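Porin protein associated with imipenem resistance (Acinetobacter baumannii, PDB 4FUV) forms an eight-stranded beta-barrel of the outer membrane that is associated with imipenem resistance and probably takes part in the uptake of ornithine and imipenem. Local coordinates at residues R22-T27 with N74-A79; G47-D52 with V216-V221; R118-N123 with D132-N137. All coordinates share one frame; numbering follows the deposited sequence.

Contacts 1 and 2 lie in the same part of the barrel, their centres 5 Å apart. Strands 20-26 and 213-224 are antiparallel neighbours, as are 42-56 and 64-81, so the two contacts span the barrel interior side by side. Along the chain their segments alternate: 22-27, 47-52, 74-79, then 216-221, and the pairing of 20-26 with 213-224 joins the first and last strands, closing the barrel. Contact 3 is nested within the loop closed by contact 2, its centre about 32 Å from contact 2's and 35 Å from contact 1's. Contacts 1 and 3 lie on opposite sides of the chain's centre. Contacts 1 and 2 are polar links inside the detergent-coated barrel, contact 3 an apolar one.

Contact 1. Residues R22-T27 with N74-A79; sequences RAEVGT and NVYLNA. With C8E ((hydroxyethyloxy)tri(ethyloxy)octane), chain F; C8E ((hydroxyethyloxy)tri(ethyloxy)octane), chain C; C8E ((hydroxyethyloxy)tri(ethyloxy)octane), chain D.
Arg22, Glu24 and Tyr76 each hold CG between the backbone N and the carbonyl carbon, with chi1 of 75° in Arg22 and 68° in both Glu24 and Tyr76. From these starts the arginine and glutamate chains run out extended, and all three polar ends meet inside the barrel. The phenol oxygen is the meeting point. Arg22 NH2 donates to Tyr76 OH over 3.0 Å in a nearly straight bond, with the oxygen lying in the guanidinium plane. Tyr76 OH in turn donates to Glu24 OE2; the modelled 2.4 Å is very short, and its exact length is doubtful. Guanidinium and carboxylate both reach the ring at its edge and lie nearly coplanar with it. Arg22 NE closes the group by a salt bridge to Glu24 OE1, 2.8 Å away. Tyrosine suits this place because its rigid ring carries the hydroxyl inward to the ends of Arg22 and Glu24, where it can both accept and donate, while the opposite charges of arginine and glutamate probably offset each other in a buried setting. Outside the barrel, Val75 CG2 lies 3.6 Å from C7 of a detergent molecule, as befits a lipid-facing residue. Around the group, Lys218 of strand 213-224 and Asn49 of strand 42-56 also bind Glu24 OE2, Glu80 of strand 64-81 pairs with Arg22 NH1, and Phe165 and Tyr171 of strand 162-172 pack alongside.

Contact 2. Residues G47-D52 with V216-V221; sequences GYNGGD and VGKVGV. With C8E ((hydroxyethyloxy)tri(ethyloxy)octane), chain D; C8E ((hydroxyethyloxy)tri(ethyloxy)octane), chain F; C8E ((hydroxyethyloxy)tri(ethyloxy)octane), chain C.
Lys218 reaches Asn49 across the barrel by a bent chain. Its CG starts between the backbone N and the carbonyl carbon (chi1 61°), the chain runs straight through chi2, and a turn at chi3 (56°) swings CE and NZ over to the amide. NZ then donates to Asn49 OD1 at 2.8 Å, in the carbonyl plane and on a lone pair. Asn49 presents that oxygen with CG beside its backbone N, opposite the carbonyl carbon. The other end of the amide, ND2, makes a bent bond to Tyr48 O at 2.9 Å, approaching from above that carbonyl's plane. The amide thus has both ends engaged, which should restrain its rotation. These inward side chains follow the alternation of a transmembrane beta-barrel: Asn49 and Lys218 point into the lumen, whereas Tyr48 and Val219 face the detergent, with Val219 CG1 3.7 Å from one detergent C1 and Tyr48 CD1 3.9 Å from C7 of another. A lysine, met by the shorter asparagine, can span the 10.1 Å between Asn49 CA and Lys218 CA, and asparagine offers an acceptor and a donor without charge.

Contact 3. Residues R118-N123 with D132-N137; sequences RSFRVN and DGVKIN. With SO4 (sulfate ion), chain B.
Phe120 sets its ring against Val134 and Ile136 of the facing strand, and its atoms can be followed outward from CB. At CB the chain turns with chi1 63°, so that CG falls between the backbone N and the carbonyl carbon and the ring is directed at segment 132-137. One edge of the ring stays near its own segment: CD1 lies 3.7 Å from Arg118 O, which sits in the ring plane. Along the other edge, CD2 is 4.1 Å from Ile136 CD1, and CE2 meets the same methyl at 4.0 Å while also touching Val122 CG2. At the far end, CZ rests 4.0 Å from Val134 CG1, the two side chains crossing at about a right angle. Val122 and Ile136 meet tip to tip, CG2 to CD1, at 3.8 Å. Contacts across the segments are all apolar, and the residue types fit: a long isoleucine can serve both neighbours with its one CD1 methyl, and the ring and the branched side chains opposite share the 10.4 Å between the strand axes. Arg118 turns elsewhere, where its NH1 binds O2 of a sulfate, probably from the crystallisation liquor, at 2.8 Å. Its NE pairs with Asp126 of a neighbouring subunit. Leu194 and Ala197 of helix 194-207 add to the apolar cluster. Strand 119-122 forms a beta-hairpin with strand 125-129, and this hairpin folds over strand 134-144 and the helix to give a small hydrophobic core in an extension that probably projects beyond the membrane, as do the long loops of other small outer-membrane barrels.

Contact 1. Residues R22-T27 with N74-A79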
loop_
_atom_site.group_PDB
_atom_site.type_symbol
_atom_site.label_atom_id
_atom_site.label_comp_id
_atom_site.label_asym_id
_atom_site.label_seq_id
_atom_site.Cartn_x
_atom_site.Cartn_y
_atom_site.Cartn_z
ATOM N N ARG A 22 -9.261 -34.220 -8.313
ATOM C CA ARG A 22 -9.390 -32.876 -7.803
ATOM C C ARG A 22 -9.693 -31.910 -8.930
ATOM O O ARG A 22 -9.343 -32.163 -10.081
ATOM C CB ARG A 22 -8.138 -32.461 -7.022
ATOM C CG ARG A 22 -6.907 -32.129 -7.861
ATOM C CD ARG A 22 -5.684 -31.839 -6.988
ATOM N NE ARG A 22 -4.486 -31.618 -7.799
ATOM C CZ ARG A 22 -3.239 -31.897 -7.419
ATOM N NH1 ARG A 22 -2.988 -32.413 -6.212
ATOM N NH2 ARG A 22 -2.230 -31.648 -8.255
ATOM N N ALA A 23 -10.371 -30.824 -8.583
ATOM C CA ALA A 23 -10.611 -29.722 -9.497
ATOM C C ALA A 23 -9.811 -28.542 -8.991
ATOM O O ALA A 23 -9.739 -28.316 -7.781
ATOM C CB ALA A 23 -12.097 -29.374 -9.530
ATOM N N GLU A 24 -9.218 -27.781 -9.909
ATOM C CA GLU A 24 -8.329 -26.711 -9.507
ATOM C C GLU A 24 -8.362 -25.544 -10.480
ATOM O O GLU A 24 -8.684 -25.697 -11.662
ATOM C CB GLU A 24 -6.895 -27.241 -9.354
ATOM C CG GLU A 24 -6.229 -27.676 -10.676
ATOM C CD GLU A 24 -5.204 -28.798 -10.485
ATOM O OE1 GLU A 24 -5.323 -29.568 -9.503
ATOM O OE2 GLU A 24 -4.275 -28.909 -11.306
ATOM N N VAL A 25 -8.034 -24.376 -9.948
ATOM C CA VAL A 25 -7.927 -23.147 -10.709
ATOM C C VAL A 25 -6.658 -22.441 -10.233
ATOM O O VAL A 25 -6.387 -22.347 -9.028
ATOM C CB VAL A 25 -9.177 -22.252 -10.518
ATOM C CG1 VAL A 25 -9.460 -21.992 -9.031
ATOM C CG2 VAL A 25 -9.039 -20.960 -11.276
ATOM N N GLY A 26 -5.847 -21.989 -11.176
ATOM C CA GLY A 26 -4.629 -21.303 -10.794
ATOM C C GLY A 26 -4.002 -20.499 -11.908
ATOM O O GLY A 26 -4.613 -20.276 -12.960
ATOM N N THR A 27 -2.760 -20.085 -11.688
ATOM C CA THR A 27 -2.093 -19.168 -12.607
ATOM C C THR A 27 -1.676 -19.809 -13.939
ATOM O O THR A 27 -1.340 -19.100 -14.903
ATOM C CB THR A 27 -0.880 -18.486 -11.935
ATOM O OG1 THR A 27 0.068 -19.472 -11.517
ATOM C CG2 THR A 27 -1.324 -17.672 -10.717
ATOM N N ASN A 74 -1.509 -27.298 -20.444
ATOM C CA ASN A 74 -0.472 -27.978 -19.695
ATOM C C ASN A 74 -0.927 -29.352 -19.208
ATOM O O ASN A 74 -2.062 -29.504 -18.749
ATOM C CB ASN A 74 -0.110 -27.116 -18.498
ATOM C CG ASN A 74 0.217 -25.694 -18.898
ATOM O OD1 ASN A 74 1.105 -25.458 -19.714
ATOM N ND2 ASN A 74 -0.513 -24.740 -18.338
ATOM N N VAL A 75 -0.041 -30.341 -19.326
ATOM C CA VAL A 75 -0.259 -31.663 -18.739
ATOM C C VAL A 75 0.859 -31.926 -17.740
ATOM O O VAL A 75 2.033 -31.774 -18.076
ATOM C CB VAL A 75 -0.197 -32.792 -19.796
ATOM C CG1 VAL A 75 -0.390 -34.157 -19.134
ATOM C CG2 VAL A 75 -1.218 -32.574 -20.884
ATOM N N TYR A 76 0.515 -32.354 -16.531
ATOM C CA TYR A 76 1.550 -32.558 -15.516
ATOM C C TYR A 76 1.449 -33.878 -14.769
ATOM O O TYR A 76 0.357 -34.438 -14.566
ATOM C CB TYR A 76 1.596 -31.377 -14.535
ATOM C CG TYR A 76 0.367 -31.253 -13.634
ATOM C CD1 TYR A 76 0.290 -31.949 -12.422
ATOM C CD2 TYR A 76 -0.697 -30.430 -13.978
ATOM C CE1 TYR A 76 -0.825 -31.839 -11.591
ATOM C CE2 TYR A 76 -1.823 -30.316 -13.162
ATOM C CZ TYR A 76 -1.869 -31.020 -11.950
ATOM O OH TYR A 76 -2.954 -30.933 -11.101
ATOM N N LEU A 77 2.603 -34.376 -14.362
ATOM C CA LEU A 77 2.658 -35.555 -13.509
ATOM C C LEU A 77 3.554 -35.250 -12.312
ATOM O O LEU A 77 4.758 -34.999 -12.469
ATOM C CB LEU A 77 3.189 -36.754 -14.282
ATOM C CG LEU A 77 3.283 -38.039 -13.467
ATOM C CD1 LEU A 77 1.892 -38.458 -12.980
ATOM C CD2 LEU A 77 3.926 -39.137 -14.291
ATOM N N ASN A 78 2.960 -35.240 -11.125
ATOM C CA ASN A 78 3.714 -34.977 -9.901
ATOM C C ASN A 78 3.680 -36.122 -8.914
ATOM O O ASN A 78 2.633 -36.744 -8.703
ATOM C CB ASN A 78 3.191 -33.726 -9.185
ATOM C CG ASN A 78 3.424 -32.478 -9.983
ATOM O OD1 ASN A 78 4.428 -32.370 -10.664
ATOM N ND2 ASN A 78 2.494 -31.529 -9.907
ATOM N N ALA A 79 4.827 -36.379 -8.301
ATOM C CA ALA A 79 4.866 -37.136 -7.045
ATOM C C ALA A 79 4.541 -36.171 -5.912
ATOM O O ALA A 79 5.023 -35.029 -5.903
ATOM C CB ALA A 79 6.242 -37.739 -6.835
HETATM C C4 C8E F . -9.812 -23.030 -0.529
HETATM C C5 C8E F . -9.744 -23.510 -1.972
HETATM C C6 C8E F . -11.111 -23.980 -2.461
HETATM C C7 C8E F . -11.317 -23.616 -3.929
HETATM O O9 C8E F . -11.982 -25.321 -8.458
HETATM C C10 C8E F . -13.056 -25.274 -9.374
HETATM C C11 C8E F . -12.522 -25.002 -10.780
HETATM O O12 C8E F . -12.502 -26.176 -11.573
HETATM C C13 C8E F . -12.662 -25.896 -12.948
HETATM C C14 C8E F . -13.239 -27.108 -13.668
HETATM C C16 C8E F . -11.629 -27.916 -16.888
HETATM C C17 C8E F . -10.577 -28.666 -17.699
HETATM O O18 C8E F . -10.777 -28.412 -19.072
HETATM C C19 C8E F . -10.603 -27.054 -19.402
HETATM C C20 C8E F . -10.589 -26.897 -20.920
HETATM O O21 C8E F . -11.511 -25.891 -21.275
HETATM C C1 C8E C . -5.951 -36.456 -16.799
HETATM C C2 C8E C . -4.915 -35.854 -17.746
HETATM C C3 C8E C . -5.398 -35.889 -19.191
HETATM C C4 C8E C . -4.314 -35.479 -20.186
HETATM C C5 C8E C . -4.771 -34.317 -21.059
HETATM C C6 C8E C . -4.265 -34.392 -22.498
HETATM C C7 C8E C . -4.004 -32.988 -23.046
HETATM C C8 C8E C . -3.434 -33.026 -24.459
HETATM O O9 C8E C . -2.829 -31.790 -24.777
HETATM C C10 C8E C . -1.423 -31.827 -24.670
HETATM C C1 C8E D . -3.181 -19.401 -2.929
HETATM C C2 C8E D . -1.914 -19.990 -3.536
HETATM C C3 C8E D . -1.166 -18.923 -4.326
HETATM C C5 C8E D . 1.968 -17.714 -7.374
HETATM C C6 C8E D . 3.064 -17.167 -8.282
HETATM C C7 C8E D . 2.586 -15.975 -9.110
HETATM C C8 C8E D . 2.021 -16.373 -10.472
HETATM O O9 C8E D . 2.563 -15.576 -11.510
HETATM C C10 C8E D . 2.371 -16.166 -12.782
HETATM C C11 C8E D . 2.644 -15.174 -13.912
HETATM O O12 C8E D . 3.959 -15.347 -14.393
HETATM C C13 C8E D . 4.138 -14.994 -15.749
HETATM C C14 C8E D . 5.586 -15.307 -16.102
HETATM O O15 C8E D . 6.294 -15.349 -14.880
HETATM C C16 C8E D . 7.444 -14.532 -14.833
HETATM C C17 C8E D . 8.352 -15.011 -13.707
HETATM O O18 C8E D . 8.532 -13.963 -12.785
#

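Contact 2. Residues G47-D52 with V216-V221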
loop_
_atom_site.group_PDB
_atom_site.type_symbol
_atom_site.label_atom_id
_atom_site.label_comp_id
_atom_site.label_asym_id
_atom_site.label_seq_id
_atom_site.Cartn_x
_atom_site.Cartn_y
_atom_site.Cartn_z
ATOM N N GLY A 47 -2.499 -34.422 -14.039
ATOM C CA GLY A 47 -3.451 -33.347 -14.238
ATOM C C GLY A 47 -3.389 -32.613 -15.560
ATOM O O GLY A 47 -2.437 -32.738 -16.325
ATOM N N TYR A 48 -4.441 -31.849 -15.823
ATOM C CA TYR A 48 -4.480 -30.948 -16.950
ATOM C C TYR A 48 -4.901 -29.581 -16.467
ATOM O O TYR A 48 -5.858 -29.452 -15.705
ATOM C CB TYR A 48 -5.466 -31.425 -18.016
ATOM C CG TYR A 48 -5.599 -30.450 -19.179
ATOM C CD1 TYR A 48 -4.673 -30.445 -20.210
ATOM C CD2 TYR A 48 -6.648 -29.537 -19.236
ATOM C CE1 TYR A 48 -4.793 -29.554 -21.288
ATOM C CE2 TYR A 48 -6.774 -28.637 -20.298
ATOM C CZ TYR A 48 -5.837 -28.649 -21.322
ATOM O OH TYR A 48 -5.958 -27.772 -22.390
ATOM N N ASN A 49 -4.182 -28.562 -16.919
ATOM C CA ASN A 49 -4.567 -27.178 -16.685
ATOM C C ASN A 49 -4.613 -26.511 -18.050
ATOM O O ASN A 49 -3.615 -26.485 -18.787
ATOM C CB ASN A 49 -3.548 -26.412 -15.838
ATOM C CG ASN A 49 -3.457 -26.900 -14.396
ATOM O OD1 ASN A 49 -2.442 -26.670 -13.748
ATOM N ND2 ASN A 49 -4.502 -27.564 -13.889
ATOM N N GLY A 50 -5.757 -25.948 -18.370
ATOM C CA GLY A 50 -5.926 -25.312 -19.660
ATOM C C GLY A 50 -6.926 -24.201 -19.541
ATOM O O GLY A 50 -7.120 -23.642 -18.461
ATOM N N GLY A 51 -7.572 -23.894 -20.659
ATOM C CA GLY A 51 -8.519 -22.807 -20.716
ATOM C C GLY A 51 -7.863 -21.583 -21.310
ATOM O O GLY A 51 -6.723 -21.644 -21.783
ATOM N N ASP A 52 -8.597 -20.477 -21.303
ATOM C CA ASP A 52 -8.044 -19.178 -21.658
ATOM C C ASP A 52 -8.948 -18.037 -21.212
ATOM O O ASP A 52 -10.120 -17.972 -21.593
ATOM C CB ASP A 52 -7.703 -19.078 -23.151
ATOM C CG ASP A 52 -8.913 -19.180 -24.043
ATOM O OD1 ASP A 52 -9.811 -19.993 -23.742
ATOM O OD2 ASP A 52 -8.957 -18.444 -25.055
ATOM N N VAL A 216 3.992 -20.886 -10.084
ATOM C CA VAL A 216 2.627 -21.403 -10.167
ATOM C C VAL A 216 1.923 -21.275 -8.828
ATOM O O VAL A 216 2.489 -21.597 -7.787
ATOM C CB VAL A 216 2.620 -22.902 -10.529
ATOM C CG1 VAL A 216 1.198 -23.382 -10.773
ATOM C CG2 VAL A 216 3.469 -23.145 -11.754
ATOM N N GLY A 217 0.695 -20.790 -8.855
ATOM C CA GLY A 217 -0.161 -20.819 -7.687
ATOM C C GLY A 217 -1.505 -21.392 -8.092
ATOM O O GLY A 217 -2.081 -20.960 -9.095
ATOM N N LYS A 218 -2.005 -22.364 -7.334
ATOM C CA LYS A 218 -3.322 -22.935 -7.617
ATOM C C LYS A 218 -4.086 -23.264 -6.335
ATOM O O LYS A 218 -3.484 -23.508 -5.291
ATOM C CB LYS A 218 -3.216 -24.172 -8.539
ATOM C CG LYS A 218 -2.404 -25.344 -7.963
ATOM C CD LYS A 218 -2.376 -26.550 -8.927
ATOM C CE LYS A 218 -1.834 -26.160 -10.300
ATOM N NZ LYS A 218 -1.558 -27.334 -11.178
ATOM N N VAL A 219 -5.415 -23.253 -6.422
ATOM C CA VAL A 219 -6.275 -23.711 -5.335
ATOM C C VAL A 219 -7.314 -24.668 -5.920
ATOM O O VAL A 219 -7.503 -24.708 -7.138
ATOM C CB VAL A 219 -6.978 -22.543 -4.609
ATOM C CG1 VAL A 219 -5.962 -21.713 -3.835
ATOM C CG2 VAL A 219 -7.743 -21.660 -5.617
ATOM N N GLY A 220 -7.975 -25.444 -5.065
ATOM C CA GLY A 220 -8.944 -26.408 -5.548
ATOM C C GLY A 220 -9.611 -27.290 -4.508
ATOM O O GLY A 220 -9.482 -27.096 -3.292
ATOM N N VAL A 221 -10.349 -28.271 -5.001
ATOM C CA VAL A 221 -11.089 -29.169 -4.146
ATOM C C VAL A 221 -10.699 -30.600 -4.466
ATOM O O VAL A 221 -10.617 -30.974 -5.633
ATOM C CB VAL A 221 -12.596 -28.957 -4.349
ATOM C CG1 VAL A 221 -13.404 -29.846 -3.412
ATOM C CG2 VAL A 221 -12.938 -27.486 -4.156
HETATM C C1 C8E D . -3.181 -19.401 -2.929
HETATM C C2 C8E D . -1.914 -19.990 -3.536
HETATM C C3 C8E D . -1.166 -18.923 -4.326
HETATM C C5 C8E D . 1.968 -17.714 -7.374
HETATM C C6 C8E D . 3.064 -17.167 -8.282
HETATM C C7 C8E D . 2.586 -15.975 -9.110
HETATM C C8 C8E D . 2.021 -16.373 -10.472
HETATM O O9 C8E D . 2.563 -15.576 -11.510
HETATM C C10 C8E D . 2.371 -16.166 -12.782
HETATM C C11 C8E D . 2.644 -15.174 -13.912
HETATM O O12 C8E D . 3.959 -15.347 -14.393
HETATM C C13 C8E D . 4.138 -14.994 -15.749
HETATM C C14 C8E D . 5.586 -15.307 -16.102
HETATM O O15 C8E D . 6.294 -15.349 -14.880
HETATM C C16 C8E D . 7.444 -14.532 -14.833
HETATM C C17 C8E D . 8.352 -15.011 -13.707
HETATM O O18 C8E D . 8.532 -13.963 -12.785
HETATM C C4 C8E F . -9.812 -23.030 -0.529
HETATM C C5 C8E F . -9.744 -23.510 -1.972
HETATM C C6 C8E F . -11.111 -23.980 -2.461
HETATM C C7 C8E F . -11.317 -23.616 -3.929
HETATM O O9 C8E F . -11.982 -25.321 -8.458
HETATM C C10 C8E F . -13.056 -25.274 -9.374
HETATM C C11 C8E F . -12.522 -25.002 -10.780
HETATM O O12 C8E F . -12.502 -26.176 -11.573
HETATM C C13 C8E F . -12.662 -25.896 -12.948
HETATM C C14 C8E F . -13.239 -27.108 -13.668
HETATM C C16 C8E F . -11.629 -27.916 -16.888
HETATM C C17 C8E F . -10.577 -28.666 -17.699
HETATM O O18 C8E F . -10.777 -28.412 -19.072
HETATM C C19 C8E F . -10.603 -27.054 -19.402
HETATM C C20 C8E F . -10.589 -26.897 -20.920
HETATM O O21 C8E F . -11.511 -25.891 -21.275
HETATM C C1 C8E C . -5.951 -36.456 -16.799
HETATM C C2 C8E C . -4.915 -35.854 -17.746
HETATM C C3 C8E C . -5.398 -35.889 -19.191
HETATM C C4 C8E C . -4.314 -35.479 -20.186
HETATM C C5 C8E C . -4.771 -34.317 -21.059
HETATM C C6 C8E C . -4.265 -34.392 -22.498
HETATM C C7 C8E C . -4.004 -32.988 -23.046
HETATM C C8 C8E C . -3.434 -33.026 -24.459
HETATM O O9 C8E C . -2.829 -31.790 -24.777
HETATM C C10 C8E C . -1.423 -31.827 -24.670
#

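Contact 3. Residues R118-N123 with D132-N137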
loop_
_atom_site.group_PDB
_atom_site.type_symbol
_atom_site.label_atom_id
_atom_site.label_comp_id
_atom_site.label_asym_id
_atom_site.label_seq_id
_atom_site.Cartn_x
_atom_site.Cartn_y
_atom_site.Cartn_z
ATOM N N ARG A 118 0.233 11.172 -18.358
ATOM C CA ARG A 118 0.540 10.422 -17.142
ATOM C C ARG A 118 1.917 9.771 -17.195
ATOM O O ARG A 118 2.390 9.344 -18.259
ATOM C CB ARG A 118 -0.533 9.359 -16.829
ATOM C CG ARG A 118 -1.945 9.914 -16.640
ATOM C CD ARG A 118 -2.001 11.056 -15.625
ATOM N NE ARG A 118 -1.577 10.632 -14.291
ATOM C CZ ARG A 118 -2.406 10.152 -13.366
ATOM N NH1 ARG A 118 -3.699 10.025 -13.636
ATOM N NH2 ARG A 118 -1.942 9.795 -12.170
ATOM N N SER A 119 2.555 9.690 -16.036
ATOM C CA SER A 119 3.843 9.021 -15.937
ATOM C C SER A 119 3.690 7.502 -15.857
ATOM O O SER A 119 2.672 6.980 -15.409
ATOM C CB SER A 119 4.626 9.526 -14.725
ATOM O OG SER A 119 3.923 9.250 -13.536
ATOM N N PHE A 120 4.722 6.813 -16.317
ATOM C CA PHE A 120 4.796 5.369 -16.288
ATOM C C PHE A 120 6.278 5.042 -16.372
ATOM O O PHE A 120 7.085 5.889 -16.774
ATOM C CB PHE A 120 4.019 4.756 -17.461
ATOM C CG PHE A 120 4.567 5.119 -18.831
ATOM C CD1 PHE A 120 4.316 6.366 -19.387
ATOM C CD2 PHE A 120 5.313 4.204 -19.564
ATOM C CE1 PHE A 120 4.816 6.699 -20.634
ATOM C CE2 PHE A 120 5.812 4.535 -20.828
ATOM C CZ PHE A 120 5.563 5.771 -21.358
ATOM N N ARG A 121 6.638 3.822 -16.002
ATOM C CA ARG A 121 8.048 3.451 -15.844
ATOM C C ARG A 121 8.372 2.249 -16.719
ATOM O O ARG A 121 7.624 1.271 -16.730
ATOM C CB ARG A 121 8.327 3.109 -14.375
ATOM C CG ARG A 121 9.792 2.953 -13.987
ATOM C CD ARG A 121 9.902 2.991 -12.446
ATOM N NE ARG A 121 11.258 2.774 -11.940
ATOM C CZ ARG A 121 12.229 3.683 -11.955
ATOM N NH1 ARG A 121 12.016 4.887 -12.476
ATOM N NH2 ARG A 121 13.425 3.385 -11.455
ATOM N N VAL A 122 9.470 2.327 -17.469
ATOM C CA VAL A 122 9.888 1.217 -18.323
ATOM C C VAL A 122 11.383 0.981 -18.142
ATOM O O VAL A 122 12.188 1.908 -18.287
ATOM C CB VAL A 122 9.567 1.475 -19.821
ATOM C CG1 VAL A 122 9.989 0.282 -20.674
ATOM C CG2 VAL A 122 8.078 1.754 -20.015
ATOM N N ASN A 123 11.755 -0.252 -17.804
ATOM C CA ASN A 123 13.161 -0.581 -17.541
ATOM C C ASN A 123 13.816 0.385 -16.537
ATOM O O ASN A 123 14.931 0.866 -16.755
ATOM C CB ASN A 123 13.952 -0.596 -18.855
ATOM C CG ASN A 123 15.328 -1.214 -18.708
ATOM O OD1 ASN A 123 15.487 -2.251 -18.070
ATOM N ND2 ASN A 123 16.337 -0.567 -19.290
ATOM N N ASP A 132 -1.403 11.995 -27.066
ATOM C CA ASP A 132 -2.183 10.921 -27.670
ATOM C C ASP A 132 -2.097 9.623 -26.891
ATOM O O ASP A 132 -2.612 8.600 -27.330
ATOM C CB ASP A 132 -1.745 10.684 -29.106
ATOM C CG ASP A 132 -2.065 11.859 -30.006
ATOM O OD1 ASP A 132 -3.067 12.555 -29.731
ATOM O OD2 ASP A 132 -1.305 12.091 -30.973
ATOM N N GLY A 133 -1.442 9.662 -25.736
ATOM C CA GLY A 133 -1.325 8.481 -24.896
ATOM C C GLY A 133 -0.261 7.505 -25.358
ATOM O O GLY A 133 0.380 7.693 -26.387
ATOM N N VAL A 134 -0.061 6.455 -24.576
ATOM C CA VAL A 134 0.918 5.437 -24.915
ATOM C C VAL A 134 0.342 4.055 -24.633
ATOM O O VAL A 134 -0.334 3.847 -23.635
ATOM C CB VAL A 134 2.232 5.639 -24.140
ATOM C CG1 VAL A 134 3.146 4.436 -24.299
ATOM C CG2 VAL A 134 2.946 6.936 -24.617
ATOM N N LYS A 135 0.612 3.129 -25.543
ATOM C CA LYS A 135 0.191 1.746 -25.442
ATOM C C LYS A 135 1.469 0.920 -25.358
ATOM O O LYS A 135 2.433 1.173 -26.091
ATOM C CB LYS A 135 -0.614 1.398 -26.697
ATOM C CG LYS A 135 -1.238 0.016 -26.764
ATOM C CD LYS A 135 -1.768 -0.223 -28.184
ATOM C CE LYS A 135 -2.682 -1.432 -28.275
ATOM N N ILE A 136 1.517 -0.027 -24.428
ATOM C CA ILE A 136 2.616 -0.978 -24.415
ATOM C C ILE A 136 2.072 -2.394 -24.449
ATOM O O ILE A 136 1.355 -2.799 -23.546
ATOM C CB ILE A 136 3.493 -0.843 -23.161
ATOM C CG1 ILE A 136 4.108 0.557 -23.088
ATOM C CG2 ILE A 136 4.582 -1.903 -23.180
ATOM C CD1 ILE A 136 4.922 0.782 -21.836
ATOM N N ASN A 137 2.423 -3.144 -25.488
ATOM C CA ASN A 137 1.986 -4.528 -25.594
ATOM C C ASN A 137 3.108 -5.548 -25.420
ATOM O O ASN A 137 4.188 -5.407 -25.996
ATOM C CB ASN A 137 1.273 -4.780 -26.917
ATOM C CG ASN A 137 0.748 -6.202 -27.019
ATOM O OD1 ASN A 137 1.311 -7.040 -27.724
ATOM N ND2 ASN A 137 -0.322 -6.488 -26.283
HETATM S S SO4 B . -4.813 9.157 -10.069
HETATM O O1 SO4 B . -3.534 8.942 -9.401
HETATM O O2 SO4 B . -4.724 8.699 -11.454
HETATM O O3 SO4 B . -5.852 8.388 -9.386
HETATM O O4 SO4 B . -5.154 10.579 -10.036
#